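Putative citrate lyase, alfa subunit (Streptococcus mutans, PDB 2HJ0) belongs by family to the citrate lyase alpha subunits (CitF) and is an alpha/beta protein built on two large, mainly parallel beta sheets. Local coordinates at residues A[6-11]-A[426-431]; A[171-176]-A[211-216]; A[179-184]-A[215-220]; A[383-388]-A[430-435]. One frame throughout, in Å; residues are numbered along the deposited sequence.

In the fold
The four contacts form two pairs on opposite sides of the chain's centre. Interactions 1 and 4 lie about 9 Å apart between centres and share T430 and V431, so one loop segment meets the N-terminal arm with one side chain of this pair and the 383-388 turn with the other. Interactions 2 and 3, about 8 Å apart between centres, share N215 and T216, with N215 facing both partner segments, and both reach the second subunit. Centre to centre, interactions 1 and 2 are about 49 Å apart, and interactions 3 and 4 about 36 Å. The general principle is that an irregular loop can bind two neighbouring segments at once through its backbone and a few side chains.

Interaction 1 of 4, residues A[6-11]-A[426-431]; sequences LGRDIP and DKVNTV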
loop_
_atom_site.group_PDB
_atom_site.type_symbol
_atom_site.label_atom_id
_atom_site.label_comp_id
_atom_site.label_asym_id
_atom_site.label_seq_id
_atom_site.Cartn_x
_atom_site.Cartn_y
_atom_site.Cartn_z
ATOM N N LEU A 6 -28.501 24.696 -8.773
ATOM C CA LEU A 6 -29.780 24.234 -8.240
ATOM C C LEU A 6 -30.430 25.331 -7.402
ATOM O O LEU A 6 -29.855 26.406 -7.219
ATOM C CB LEU A 6 -29.565 22.998 -7.369
ATOM C CG LEU A 6 -29.129 21.705 -8.060
ATOM C CD1 LEU A 6 -28.279 20.886 -7.110
ATOM C CD2 LEU A 6 -30.369 20.928 -8.527
ATOM N N GLY A 7 -31.624 25.049 -6.885
ATOM C CA GLY A 7 -32.328 26.019 -6.060
ATOM C C GLY A 7 -31.789 26.049 -4.641
ATOM O O GLY A 7 -32.551 25.947 -3.678
ATOM N N ARG A 8 -30.468 26.199 -4.518
ATOM C CA ARG A 8 -29.798 26.233 -3.216
ATOM C C ARG A 8 -29.443 27.650 -2.759
ATOM O O ARG A 8 -28.993 28.475 -3.550
ATOM C CB ARG A 8 -28.522 25.381 -3.262
ATOM C CG ARG A 8 -28.666 24.043 -3.984
ATOM C CD ARG A 8 -29.943 23.339 -3.604
ATOM N NE ARG A 8 -30.051 23.167 -2.163
ATOM C CZ ARG A 8 -31.146 22.728 -1.556
ATOM N NH1 ARG A 8 -31.171 22.596 -0.237
ATOM N NH2 ARG A 8 -32.220 22.428 -2.279
ATOM N N ASP A 9 -29.636 27.923 -1.474
ATOM C CA ASP A 9 -29.333 29.238 -0.928
ATOM C C ASP A 9 -27.984 29.227 -0.199
ATOM O O ASP A 9 -27.923 29.318 1.024
ATOM C CB ASP A 9 -30.457 29.672 0.025
ATOM C CG ASP A 9 -30.477 31.176 0.271
ATOM O OD1 ASP A 9 -29.528 31.697 0.903
ATOM O OD2 ASP A 9 -31.446 31.841 -0.175
ATOM N N ILE A 10 -26.902 29.107 -0.955
ATOM C CA ILE A 10 -25.581 29.092 -0.354
ATOM C C ILE A 10 -25.044 30.513 -0.317
ATOM O O ILE A 10 -24.817 31.130 -1.364
ATOM C CB ILE A 10 -24.610 28.211 -1.159
ATOM C CG1 ILE A 10 -25.047 26.750 -1.077
ATOM C CG2 ILE A 10 -23.205 28.369 -0.621
ATOM C CD1 ILE A 10 -24.181 25.814 -1.864
ATOM N N PRO A 11 -24.833 31.055 0.892
ATOM C CA PRO A 11 -24.318 32.416 1.055
ATOM C C PRO A 11 -22.987 32.641 0.345
ATOM O O PRO A 11 -22.108 31.780 0.372
ATOM C CB PRO A 11 -24.212 32.566 2.572
ATOM C CG PRO A 11 -23.991 31.169 3.042
ATOM C CD PRO A 11 -24.965 30.388 2.198
ATOM N N ASP A 426 -41.179 18.579 -3.358
ATOM C CA ASP A 426 -40.788 19.480 -4.427
ATOM C C ASP A 426 -39.372 20.007 -4.268
ATOM O O ASP A 426 -38.759 20.430 -5.237
ATOM C CB ASP A 426 -41.746 20.662 -4.514
ATOM C CG ASP A 426 -43.098 20.270 -5.031
ATOM O OD1 ASP A 426 -43.165 19.691 -6.147
ATOM O OD2 ASP A 426 -44.094 20.542 -4.324
ATOM N N LYS A 427 -38.849 19.985 -3.051
ATOM C CA LYS A 427 -37.503 20.477 -2.819
ATOM C C LYS A 427 -36.977 19.869 -1.527
ATOM O O LYS A 427 -37.639 19.941 -0.497
ATOM C CB LYS A 427 -37.548 21.998 -2.708
ATOM C CG LYS A 427 -36.230 22.703 -2.892
ATOM C CD LYS A 427 -36.448 24.215 -2.859
ATOM C CE LYS A 427 -35.258 24.979 -3.413
ATOM N NZ LYS A 427 -35.614 26.400 -3.697
ATOM N N VAL A 428 -35.795 19.268 -1.573
ATOM C CA VAL A 428 -35.224 18.659 -0.378
ATOM C C VAL A 428 -34.574 19.704 0.519
ATOM O O VAL A 428 -34.019 20.694 0.032
ATOM C CB VAL A 428 -34.165 17.603 -0.749
ATOM C CG1 VAL A 428 -34.780 16.526 -1.632
ATOM C CG2 VAL A 428 -33.008 18.262 -1.458
ATOM N N ASN A 429 -34.650 19.486 1.829
ATOM C CA ASN A 429 -34.041 20.402 2.793
ATOM C C ASN A 429 -32.534 20.487 2.564
ATOM O O ASN A 429 -31.974 21.585 2.506
ATOM C CB ASN A 429 -34.325 19.940 4.228
ATOM C CG ASN A 429 -35.769 20.206 4.653
ATOM O OD1 ASN A 429 -36.358 19.446 5.448
ATOM N ND2 ASN A 429 -36.347 21.300 4.130
ATOM N N THR A 430 -31.879 19.332 2.442
ATOM C CA THR A 430 -30.434 19.288 2.207
ATOM C C THR A 430 -30.126 18.428 0.980
ATOM O O THR A 430 -30.727 17.380 0.794
ATOM C CB THR A 430 -29.671 18.679 3.401
ATOM O OG1 THR A 430 -30.155 19.240 4.624
ATOM C CG2 THR A 430 -28.183 18.969 3.269
ATOM N N VAL A 431 -29.187 18.864 0.151
ATOM C CA VAL A 431 -28.830 18.097 -1.033
ATOM C C VAL A 431 -27.474 17.421 -0.891
ATOM O O VAL A 431 -26.458 18.094 -0.707
ATOM C CB VAL A 431 -28.754 18.980 -2.286
ATOM C CG1 VAL A 431 -28.308 18.152 -3.481
ATOM C CG2 VAL A 431 -30.085 19.626 -2.553
#
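R8 turns its guanidinium group toward the backbone carbonyls of V428 and N429, all three bonds being weak. NH1 lies 3.0 Å from N429 O, which sits in the guanidinium plane, but the N-H points well off the line, at 121°. V428 O is shared by both terminal nitrogens, R8 NH1 and R8 NH2 each 3.4 Å away. The stronger partner of the arginine is D506 on strand 504-511, which forms a salt bridge with NH1 and also accepts a hydrogen bond from the backbone N of V431.

Bends at chi2 (-44°) and chi3 (-55°) fold the arginine chain back on itself and lay the guanidinium over V431. The methyl CG2 of V431 stands over the centre of that flat group, 3.4 Å from R8 CZ and 3.6 Å from R8 NE. Farther out, K427 stretches its extended chain toward the turn at G7, an inverse gamma turn. Its ammonium stays 5.4 Å from the arginine, measured from K427 NZ to R8 NH2.

The N-terminal arm, ahead of helix 12-17, thus meets a loop far along the chain mainly through one buried cation. A carboxylate and two carbonyl oxygens around it are consistent with a guanidinium that stays charged, while an apolar methyl closes over one of its faces.

Interaction 2 of 4, residues A[171-176]-A[211-216]; sequences SSDAYG and VPYPNT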
loop_
_atom_site.group_PDB
_atom_site.type_symbol
_atom_site.label_atom_id
_atom_site.label_comp_id
_atom_site.label_asym_id
_atom_site.label_seq_id
_atom_site.Cartn_x
_atom_site.Cartn_y
_atom_site.Cartn_z
ATOM N N SER A 171 -5.840 -5.975 16.035
ATOM C CA SER A 171 -4.584 -6.712 16.221
ATOM C C SER A 171 -3.414 -5.909 15.658
ATOM O O SER A 171 -3.571 -5.154 14.701
ATOM C CB SER A 171 -4.640 -8.107 15.563
ATOM O OG SER A 171 -4.831 -8.055 14.162
ATOM N N SER A 172 -2.244 -6.073 16.265
ATOM C CA SER A 172 -1.053 -5.356 15.833
ATOM C C SER A 172 0.184 -5.858 16.576
ATOM O O SER A 172 0.077 -6.306 17.716
ATOM C CB SER A 172 -1.239 -3.866 16.109
ATOM O OG SER A 172 -0.022 -3.159 15.955
ATOM N N ASP A 173 1.352 -5.819 15.941
ATOM C CA ASP A 173 2.557 -6.231 16.656
ATOM C C ASP A 173 3.113 -4.976 17.306
ATOM O O ASP A 173 2.510 -3.911 17.208
ATOM C CB ASP A 173 3.610 -6.861 15.731
ATOM C CG ASP A 173 3.861 -6.053 14.473
ATOM O OD1 ASP A 173 3.903 -4.799 14.561
ATOM O OD2 ASP A 173 4.035 -6.690 13.399
ATOM N N ALA A 174 4.256 -5.099 17.964
ATOM C CA ALA A 174 4.852 -3.964 18.637
ATOM C C ALA A 174 5.655 -3.118 17.681
ATOM O O ALA A 174 6.550 -2.381 18.085
ATOM C CB ALA A 174 5.729 -4.429 19.780
ATOM N N TYR A 175 5.342 -3.214 16.403
ATOM C CA TYR A 175 6.060 -2.409 15.435
ATOM C C TYR A 175 5.104 -1.693 14.496
ATOM O O TYR A 175 5.540 -0.866 13.696
ATOM C CB TYR A 175 7.034 -3.280 14.645
ATOM C CG TYR A 175 8.368 -2.614 14.393
ATOM C CD1 TYR A 175 9.088 -2.031 15.439
ATOM C CD2 TYR A 175 8.937 -2.610 13.127
ATOM C CE1 TYR A 175 10.341 -1.474 15.232
ATOM C CE2 TYR A 175 10.195 -2.048 12.913
ATOM C CZ TYR A 175 10.892 -1.487 13.975
ATOM O OH TYR A 175 12.154 -0.972 13.777
ATOM N N GLY A 176 3.812 -2.031 14.579
ATOM C CA GLY A 176 2.814 -1.383 13.737
ATOM C C GLY A 176 2.017 -2.172 12.695
ATOM O O GLY A 176 1.013 -1.663 12.187
ATOM N N VAL A 211 0.036 -8.888 19.136
ATOM C CA VAL A 211 0.502 -10.112 18.520
ATOM C C VAL A 211 2.017 -10.105 18.302
ATOM O O VAL A 211 2.614 -9.051 18.077
ATOM C CB VAL A 211 -0.231 -10.297 17.179
ATOM C CG1 VAL A 211 0.392 -11.427 16.366
ATOM C CG2 VAL A 211 -1.695 -10.573 17.459
ATOM N N PRO A 212 2.666 -11.281 18.402
ATOM C CA PRO A 212 4.119 -11.324 18.188
ATOM C C PRO A 212 4.465 -10.973 16.737
ATOM O O PRO A 212 3.709 -11.271 15.805
ATOM C CB PRO A 212 4.489 -12.764 18.558
ATOM C CG PRO A 212 3.211 -13.531 18.291
ATOM C CD PRO A 212 2.142 -12.604 18.796
ATOM N N TYR A 213 5.611 -10.327 16.565
ATOM C CA TYR A 213 6.087 -9.903 15.259
ATOM C C TYR A 213 6.540 -11.084 14.412
ATOM O O TYR A 213 7.179 -12.006 14.917
ATOM C CB TYR A 213 7.261 -8.931 15.444
ATOM C CG TYR A 213 7.742 -8.261 14.177
ATOM C CD1 TYR A 213 8.555 -8.938 13.262
ATOM C CD2 TYR A 213 7.371 -6.954 13.883
ATOM C CE1 TYR A 213 8.984 -8.325 12.083
ATOM C CE2 TYR A 213 7.793 -6.335 12.708
ATOM C CZ TYR A 213 8.595 -7.026 11.815
ATOM O OH TYR A 213 8.982 -6.416 10.644
ATOM N N PRO A 214 6.215 -11.075 13.114
ATOM C CA PRO A 214 5.456 -10.045 12.392
ATOM C C PRO A 214 3.985 -10.449 12.311
ATOM O O PRO A 214 3.679 -11.623 12.121
ATOM C CB PRO A 214 6.105 -10.048 11.019
ATOM C CG PRO A 214 6.381 -11.525 10.832
ATOM C CD PRO A 214 6.985 -11.903 12.167
ATOM N N ASN A 215 3.081 -9.487 12.448
ATOM C CA ASN A 215 1.659 -9.776 12.374
ATOM C C ASN A 215 1.238 -9.831 10.905
ATOM O O ASN A 215 1.763 -9.084 10.067
ATOM C CB ASN A 215 0.873 -8.690 13.122
ATOM C CG ASN A 215 -0.636 -8.899 13.065
ATOM O OD1 ASN A 215 -1.105 -10.031 12.950
ATOM N ND2 ASN A 215 -1.406 -7.801 13.167
ATOM N N THR A 216 0.312 -10.734 10.596
ATOM C CA THR A 216 -0.212 -10.890 9.239
ATOM C C THR A 216 -1.620 -11.487 9.302
ATOM O O THR A 216 -1.934 -12.235 10.220
ATOM C CB THR A 216 0.681 -11.813 8.372
ATOM O OG1 THR A 216 0.969 -13.020 9.083
ATOM C CG2 THR A 216 1.981 -11.124 7.997
#
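The rings of Y213 and Y175 meet obliquely, with planes 82° apart and centroids separated by 5.9 Å. The edge of the Y213 ring is what touches: Y213 CE2 comes 3.7 Å from Y175 CB. One face of the same ring is taken by its own neighbour, P214, whose CB lies over the rim. Beside Y213, and pointing the same way, runs D173, its carboxylate turned 29° from the ring plane, with OD2 3.4 Å from Y213 CD2.

That carboxylate bonds to both segments. D173 OD2 accepts from the backbone N of N215 on the anti side, slightly out of plane, at 3.1 Å, and it has a second donor in the side-chain ND2 of N177. D173 OD1 takes the N-H of Y175 from above the carboxylate plane, at 2.8 Å, which makes an Asx turn. Placing CG between the backbone N and carbonyl carbon (chi1 47°) lets one group serve both segments.

The turn belongs to the small antiparallel hairpin of strands 171-172 and 178-179, and the loop 211-216, with a cis peptide before P214, lies against it. S172 O receives a hydrogen bond from V211 N at 2.9 Å. One residue on, D173 CA makes a CA-H...O contact with V211 O at 3.2 Å. The hydroxyl of Y213 bonds to Q222, and K47 makes a cation-pi contact with Y175. V363 and Q366 of the second subunit pack against Y213 and Y175 respectively.

Interaction 3 of 4, residues A[179-184]-A[215-220]; sequences NGTRGK and NTPISI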
loop_
_atom_site.group_PDB
_atom_site.type_symbol
_atom_site.label_atom_id
_atom_site.label_comp_id
_atom_site.label_asym_id
_atom_site.label_seq_id
_atom_site.Cartn_x
_atom_site.Cartn_y
_atom_site.Cartn_z
ATOM N N ASN A 179 -4.169 -5.352 11.456
ATOM C CA ASN A 179 -5.218 -5.791 10.545
ATOM C C ASN A 179 -6.532 -5.786 11.302
ATOM O O ASN A 179 -6.539 -5.640 12.522
ATOM C CB ASN A 179 -4.903 -7.177 9.933
ATOM C CG ASN A 179 -4.949 -8.311 10.942
ATOM O OD1 ASN A 179 -5.976 -8.562 11.560
ATOM N ND2 ASN A 179 -3.831 -9.015 11.093
ATOM N N GLY A 180 -7.642 -5.912 10.587
ATOM C CA GLY A 180 -8.922 -5.894 11.259
ATOM C C GLY A 180 -9.637 -7.225 11.275
ATOM O O GLY A 180 -10.830 -7.283 11.565
ATOM N N THR A 181 -8.911 -8.297 10.983
ATOM C CA THR A 181 -9.507 -9.615 10.946
ATOM C C THR A 181 -8.949 -10.578 11.978
ATOM O O THR A 181 -9.201 -11.773 11.910
ATOM C CB THR A 181 -9.327 -10.235 9.567
ATOM O OG1 THR A 181 -7.927 -10.254 9.248
ATOM C CG2 THR A 181 -10.096 -9.425 8.515
ATOM N N ARG A 182 -8.184 -10.070 12.929
ATOM C CA ARG A 182 -7.618 -10.915 13.973
ATOM C C ARG A 182 -7.691 -10.134 15.276
ATOM O O ARG A 182 -7.408 -8.942 15.297
ATOM C CB ARG A 182 -6.162 -11.249 13.651
ATOM C CG ARG A 182 -5.950 -11.875 12.283
ATOM C CD ARG A 182 -6.648 -13.217 12.190
ATOM N NE ARG A 182 -6.278 -14.078 13.317
ATOM C CZ ARG A 182 -5.050 -14.542 13.545
ATOM N NH1 ARG A 182 -4.057 -14.233 12.716
ATOM N NH2 ARG A 182 -4.819 -15.315 14.605
ATOM N N GLY A 183 -8.071 -10.801 16.357
ATOM C CA GLY A 183 -8.175 -10.128 17.642
ATOM C C GLY A 183 -9.493 -10.424 18.332
ATOM O O GLY A 183 -10.366 -11.070 17.751
ATOM N N LYS A 184 -9.661 -9.967 19.569
ATOM C CA LYS A 184 -10.914 -10.229 20.284
ATOM C C LYS A 184 -11.976 -9.200 19.929
ATOM O O LYS A 184 -13.121 -9.327 20.332
ATOM C CB LYS A 184 -10.681 -10.215 21.789
ATOM C CG LYS A 184 -10.491 -8.845 22.382
ATOM C CD LYS A 184 -10.015 -8.924 23.820
ATOM C CE LYS A 184 -9.977 -7.524 24.442
ATOM N NZ LYS A 184 -9.306 -7.491 25.773
ATOM N N ASN A 215 3.081 -9.487 12.448
ATOM C CA ASN A 215 1.659 -9.776 12.374
ATOM C C ASN A 215 1.238 -9.831 10.905
ATOM O O ASN A 215 1.763 -9.084 10.067
ATOM C CB ASN A 215 0.873 -8.690 13.122
ATOM C CG ASN A 215 -0.636 -8.899 13.065
ATOM O OD1 ASN A 215 -1.105 -10.031 12.950
ATOM N ND2 ASN A 215 -1.406 -7.801 13.167
ATOM N N THR A 216 0.312 -10.734 10.596
ATOM C CA THR A 216 -0.212 -10.890 9.239
ATOM C C THR A 216 -1.620 -11.487 9.302
ATOM O O THR A 216 -1.934 -12.235 10.220
ATOM C CB THR A 216 0.681 -11.813 8.372
ATOM O OG1 THR A 216 0.969 -13.020 9.083
ATOM C CG2 THR A 216 1.981 -11.124 7.997
ATOM N N PRO A 217 -2.497 -11.142 8.344
ATOM C CA PRO A 217 -2.297 -10.243 7.202
ATOM C C PRO A 217 -1.932 -8.841 7.683
ATOM O O PRO A 217 -2.023 -8.549 8.877
ATOM C CB PRO A 217 -3.660 -10.231 6.510
ATOM C CG PRO A 217 -4.333 -11.447 6.994
ATOM C CD PRO A 217 -3.893 -11.584 8.416
ATOM N N ILE A 218 -1.557 -7.973 6.749
ATOM C CA ILE A 218 -1.174 -6.608 7.082
ATOM C C ILE A 218 -2.017 -5.576 6.342
ATOM O O ILE A 218 -1.862 -5.396 5.144
ATOM C CB ILE A 218 0.287 -6.393 6.742
ATOM C CG1 ILE A 218 1.131 -7.444 7.472
ATOM C CG2 ILE A 218 0.680 -4.982 7.087
ATOM C CD1 ILE A 218 2.621 -7.429 7.114
ATOM N N SER A 219 -2.928 -4.912 7.042
ATOM C CA SER A 219 -3.746 -3.885 6.396
ATOM C C SER A 219 -3.047 -2.525 6.513
ATOM O O SER A 219 -3.186 -1.655 5.654
ATOM C CB SER A 219 -5.132 -3.841 7.034
ATOM O OG SER A 219 -5.768 -5.100 6.905
ATOM N N ILE A 220 -2.293 -2.364 7.595
ATOM C CA ILE A 220 -1.535 -1.151 7.851
ATOM C C ILE A 220 -0.128 -1.627 8.222
ATOM O O ILE A 220 0.069 -2.307 9.230
ATOM C CB ILE A 220 -2.180 -0.354 8.971
ATOM C CG1 ILE A 220 -3.551 0.123 8.502
ATOM C CG2 ILE A 220 -1.286 0.782 9.378
ATOM C CD1 ILE A 220 -4.363 0.836 9.522
#
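N179 sits at the tight centre of this contact, its side-chain amide donating from ND2 to the backbone carbonyl of P217, at 2.9 Å and 152°. The oxygen lies somewhat off the amide plane of N179. With chi1 at 68° the amide rises from the 179-184 backbone so that its two ends serve different segments: ND2 reaches across, while OD1 turns back to accept the N-H of T181 at 3.0 Å, an Asx turn. The proline ring adds packing, P217 CD standing 3.7 Å from N179 ND2. S219 OG lies 3.7 Å from N179 CA and is hydrogen-bonded to E348. The N215 side chain crosses that of N179 at about a right angle, their amide planes 49° apart; its ND2 is held by N177 O instead.

The looser side is that of R182, whose bent chain runs past the proline at the protein surface. Its guanidinium only approaches T216 O edge-on, with NH1 3.8 Å away, and R182 CG is 4.4 Å from P217 CD.

S219 and I220 form a classic beta bulge opposite A178 of strand 178-179. I220 packs on helix 191-199 and T181 on helix 333-341, while Y347 of the second subunit bonds through its hydroxyl to I218 N and packs on P217. The contact therefore lies between the small hairpin, these two helices and the subunit interface.

Interaction 4 of 4, residues A[383-388]-A[430-435]; sequences VNVMTG and TVITPG
A classic beta bulge, with I432 and T433 set against V383, joins the two segments. The carbonyl of V383 takes two backbone donors, I432 N at 3.1 Å and T433 N at 3.2 Å. In return V383 N gives a bond to T433 O, at 2.8 Å, which completes a single antiparallel hydrogen-bonded pair.

Past the bulge, the chain 383-388 turns round the side chain of N384. Its OD1 accepts two backbone N-H groups, that of M386 at 3.0 Å from above the amide carbonyl plane and that of T387 at 3.2 Å in that plane, on a lone pair. The first bond makes an Asx turn and the second an Asx motif, and a bond from ND2 to T387 O ties the other end of the amide to the same turn. The turn follows strand 383-384, which forms a small antiparallel hairpin with strand 376-377, and segment 430-435 runs along it on the way to strand 440-442.

With chi1 at -46°, T430 OG1 lies beside its own backbone N and meets T387 OG1 at 2.6 Å, the two side chains at about a right angle; either hydroxyl may be the donor. The branches of I432 are shared between two neighbours: its CG2 touches V385 CG2 at 3.7 Å, and its CD1 lies 3.4 Å from CG of M386, a selenomethionine whose chain then bends away. At the bulge, T433 bonds through its hydroxyl to H400 and packs on helix 400-406.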
loop_
_atom_site.group_PDB
_atom_site.type_symbol
_atom_site.label_atom_id
_atom_site.label_comp_id
_atom_site.label_asym_id
_atom_site.label_seq_id
_atom_site.Cartn_x
_atom_site.Cartn_y
_atom_site.Cartn_z
ATOM N N VAL A 383 -31.239 13.962 -4.133
ATOM C CA VAL A 383 -31.436 13.087 -2.990
ATOM C C VAL A 383 -30.833 13.653 -1.706
ATOM O O VAL A 383 -29.728 14.198 -1.719
ATOM C CB VAL A 383 -30.814 11.697 -3.258
ATOM C CG1 VAL A 383 -31.120 10.769 -2.108
ATOM C CG2 VAL A 383 -31.345 11.123 -4.566
ATOM N N ASN A 384 -31.574 13.514 -0.605
ATOM C CA ASN A 384 -31.144 13.978 0.717
ATOM C C ASN A 384 -31.010 12.808 1.672
ATOM O O ASN A 384 -31.951 12.046 1.872
ATOM C CB ASN A 384 -32.148 14.995 1.294
ATOM C CG ASN A 384 -31.892 15.319 2.778
ATOM O OD1 ASN A 384 -30.752 15.499 3.218
ATOM N ND2 ASN A 384 -32.965 15.416 3.538
ATOM N N VAL A 385 -29.823 12.664 2.243
ATOM C CA VAL A 385 -29.552 11.600 3.204
ATOM C C VAL A 385 -28.908 12.194 4.466
ATOM O O VAL A 385 -28.410 11.459 5.317
ATOM C CB VAL A 385 -28.609 10.530 2.606
ATOM C CG1 VAL A 385 -29.342 9.723 1.547
ATOM C CG2 VAL A 385 -27.384 11.197 2.007
HETATM N N MSE A 386 -28.929 13.527 4.578
HETATM C CA MSE A 386 -28.353 14.228 5.726
HETATM C C MSE A 386 -29.365 14.648 6.792
HETATM O O MSE A 386 -29.277 14.219 7.940
HETATM C CB MSE A 386 -27.587 15.479 5.275
HETATM C CG MSE A 386 -26.090 15.297 5.100
HETATM SE SE MSE A 386 -25.205 14.757 6.709
HETATM C CE MSE A 386 -25.736 16.255 7.840
ATOM N N THR A 387 -30.328 15.479 6.413
ATOM C CA THR A 387 -31.314 15.969 7.369
ATOM C C THR A 387 -32.682 15.308 7.278
ATOM O O THR A 387 -33.109 14.887 6.211
ATOM C CB THR A 387 -31.490 17.467 7.203
ATOM O OG1 THR A 387 -31.829 17.742 5.846
ATOM C CG2 THR A 387 -30.209 18.187 7.533
ATOM N N GLY A 388 -33.365 15.228 8.413
ATOM C CA GLY A 388 -34.681 14.626 8.438
ATOM C C GLY A 388 -35.803 15.638 8.276
ATOM O O GLY A 388 -35.565 16.807 7.967
ATOM N N THR A 430 -31.879 19.332 2.442
ATOM C CA THR A 430 -30.434 19.288 2.207
ATOM C C THR A 430 -30.126 18.428 0.980
ATOM O O THR A 430 -30.727 17.380 0.794
ATOM C CB THR A 430 -29.671 18.679 3.401
ATOM O OG1 THR A 430 -30.155 19.240 4.624
ATOM C CG2 THR A 430 -28.183 18.969 3.269
ATOM N N VAL A 431 -29.187 18.864 0.151
ATOM C CA VAL A 431 -28.830 18.097 -1.033
ATOM C C VAL A 431 -27.474 17.421 -0.891
ATOM O O VAL A 431 -26.458 18.094 -0.707
ATOM C CB VAL A 431 -28.754 18.980 -2.286
ATOM C CG1 VAL A 431 -28.308 18.152 -3.481
ATOM C CG2 VAL A 431 -30.085 19.626 -2.553
ATOM N N ILE A 432 -27.452 16.093 -0.980
ATOM C CA ILE A 432 -26.194 15.363 -0.895
ATOM C C ILE A 432 -25.833 14.800 -2.266
ATOM O O ILE A 432 -24.675 14.861 -2.675
ATOM C CB ILE A 432 -26.235 14.222 0.158
ATOM C CG1 ILE A 432 -26.075 14.801 1.565
ATOM C CG2 ILE A 432 -25.075 13.260 -0.064
ATOM C CD1 ILE A 432 -27.096 15.836 1.912
ATOM N N THR A 433 -26.821 14.273 -2.981
ATOM C CA THR A 433 -26.582 13.716 -4.308
ATOM C C THR A 433 -27.472 14.385 -5.352
ATOM O O THR A 433 -28.698 14.330 -5.278
ATOM C CB THR A 433 -26.862 12.199 -4.350
ATOM O OG1 THR A 433 -26.043 11.533 -3.383
ATOM C CG2 THR A 433 -26.575 11.638 -5.744
ATOM N N PRO A 434 -26.863 15.019 -6.352
ATOM C CA PRO A 434 -27.599 15.704 -7.423
ATOM C C PRO A 434 -28.414 14.751 -8.297
ATOM O O PRO A 434 -27.985 13.629 -8.578
ATOM C CB PRO A 434 -26.495 16.405 -8.214
ATOM C CG PRO A 434 -25.339 15.455 -8.067
ATOM C CD PRO A 434 -25.411 15.050 -6.594
ATOM N N GLY A 435 -29.589 15.214 -8.721
ATOM C CA GLY A 435 -30.464 14.401 -9.540
ATOM C C GLY A 435 -29.785 13.889 -10.785
ATOM O O GLY A 435 -30.073 12.793 -11.283
#